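Local coordinates for protein cyclic nucleotide-gated potassium channel mll3241 (Mesorhizobium loti, PDB 4MUV) that forms a homotetrameric potassium channel activated by cyclic AMP, which binds to its cytoplasmic cyclic nucleotide-binding domain, at residues F61-S66 with S105-H110. The protein carries 3 engineered substitutions. Numbering follows the deposited sequence. Where two conformers were deposited one is given.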
# COMPACT_ATOMS: atom_id res chain seq x y z
N PHE A 61 -1.93 -1.14 1.44
CA PHE A 61 -2.11 -2.59 1.54
C PHE A 61 -3.58 -2.87 1.42
O PHE A 61 -4.39 -2.34 2.18
CB PHE A 61 -1.54 -3.09 2.86
CG PHE A 61 -0.09 -2.82 2.98
CD1 PHE A 61 0.36 -1.61 3.47
CD2 PHE A 61 0.84 -3.74 2.54
CE1 PHE A 61 1.70 -1.34 3.53
CE2 PHE A 61 2.19 -3.46 2.58
CZ PHE A 61 2.62 -2.26 3.08
N VAL A 62 -3.96 -3.71 0.45
CA VAL A 62 -5.37 -4.06 0.27
C VAL A 62 -5.75 -5.11 1.31
O VAL A 62 -5.08 -6.14 1.44
CB VAL A 62 -5.65 -4.63 -1.13
CG1 VAL A 62 -7.11 -4.95 -1.31
CG2 VAL A 62 -5.20 -3.64 -2.20
N VAL A 63 -6.83 -4.87 2.06
CA VAL A 63 -7.22 -5.79 3.12
C VAL A 63 -8.63 -6.32 3.00
O VAL A 63 -8.91 -7.34 3.60
CB VAL A 63 -6.87 -5.21 4.54
CG1 VAL A 63 -5.35 -5.19 4.77
CG2 VAL A 63 -7.42 -3.84 4.76
N GLU A 64 -9.50 -5.65 2.23
CA GLU A 64 -10.86 -6.12 1.92
C GLU A 64 -11.23 -5.54 0.57
O GLU A 64 -10.93 -4.38 0.30
CB GLU A 64 -11.91 -5.65 2.95
CG GLU A 64 -11.62 -5.97 4.42
CD GLU A 64 -12.66 -5.39 5.38
OE1 GLU A 64 -13.13 -4.24 5.16
OE2 GLU A 64 -12.98 -6.06 6.36
N GLY A 65 -11.87 -6.32 -0.30
CA GLY A 65 -12.24 -5.81 -1.61
C GLY A 65 -11.06 -5.78 -2.56
O GLY A 65 -10.05 -6.39 -2.32
N SER A 66 -11.22 -5.06 -3.67
CA SER A 66 -10.18 -5.03 -4.69
C SER A 66 -10.04 -3.67 -5.37
O SER A 66 -10.97 -2.85 -5.38
CB SER A 66 -10.44 -6.10 -5.74
OG SER A 66 -11.66 -5.87 -6.40
N SER A 105 -11.13 -1.75 1.36
CA SER A 105 -10.45 -1.31 2.58
C SER A 105 -8.97 -1.45 2.37
O SER A 105 -8.47 -2.49 1.90
CB SER A 105 -10.84 -2.10 3.84
OG SER A 105 -12.18 -1.84 4.13
N LEU A 106 -8.28 -0.39 2.74
CA LEU A 106 -6.85 -0.25 2.59
C LEU A 106 -6.23 0.11 3.93
O LEU A 106 -6.84 0.80 4.73
CB LEU A 106 -6.55 0.92 1.64
CG LEU A 106 -7.21 0.92 0.28
CD1 LEU A 106 -6.94 2.22 -0.47
CD2 LEU A 106 -6.74 -0.26 -0.53
N LEU A 107 -4.99 -0.31 4.13
CA LEU A 107 -4.13 0.23 5.17
C LEU A 107 -3.09 1.12 4.47
O LEU A 107 -2.30 0.64 3.65
CB LEU A 107 -3.46 -0.88 5.98
CG LEU A 107 -4.42 -1.75 6.79
CD1 LEU A 107 -3.71 -2.97 7.33
CD2 LEU A 107 -5.02 -0.96 7.93
N SER A 108 -3.13 2.41 4.78
CA SER A 108 -2.24 3.41 4.19
C SER A 108 -0.99 3.59 5.02
O SER A 108 -1.10 3.76 6.24
CB SER A 108 -2.98 4.76 4.10
OG SER A 108 -2.17 5.77 3.54
N LEU A 109 0.15 3.58 4.36
CA LEU A 109 1.44 3.73 5.00
C LEU A 109 2.13 4.94 4.40
O LEU A 109 2.44 4.96 3.20
CB LEU A 109 2.28 2.49 4.74
CG LEU A 109 3.67 2.46 5.38
CD1 LEU A 109 3.52 2.36 6.89
CD2 LEU A 109 4.49 1.28 4.86
N HIS A 110 2.35 5.97 5.21
CA HIS A 110 3.00 7.17 4.73
C HIS A 110 4.48 6.93 4.46
O HIS A 110 5.10 6.04 5.03
CB HIS A 110 2.80 8.30 5.72
CG HIS A 110 1.45 8.93 5.66
ND1 HIS A 110 0.28 8.21 5.52
CD2 HIS A 110 1.08 10.23 5.72
CE1 HIS A 110 -0.75 9.04 5.52
NE2 HIS A 110 -0.29 10.27 5.63
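Phe61 and Leu107 form a hydrogen-bonded antiparallel pair between the two inner strands, 58-64 and 104-110, of one sheet of the cyclic nucleotide-binding beta roll. Phe61 N gives to Leu107 O and Leu107 N to Phe61 O, both 2.9 Å and nearly straight. Beyond the non-hydrogen-bonded pair Val62 and Leu106 comes a classic beta bulge: Val63 N and, weakly, Glu64 N both reach Ser105 O, the first at 2.9 Å, while Ser105 N returns a bond to Glu64 O. This sends Val63 and Glu64 to the same face as Phe61 and Leu107.

Aliphatic Val63 and Leu107 suit the part of this face packed on helix 13-17: Val63 CG1 lies 3.8 Å from Leu107 CD1, the side chains crossing nearly at right angles, and Leu16 packs on both. The Phe61 ring turns an edge to Leu109, CE1 4.1 Å from Leu109 CD2. On the other face Val62 CG2 meets Leu106 CD2 at 4.1 Å.

Partly exposed Glu64, salt-bridged to Arg12, runs its chain, extended beyond CG (chi2 176°), alongside Ser105. A short hydroxyl suits this buried site: paired with Thr42 OG1, Ser105 OG donates to the anti side of Glu64 OE1 at 2.8 Å, 24° out of the carboxylate plane.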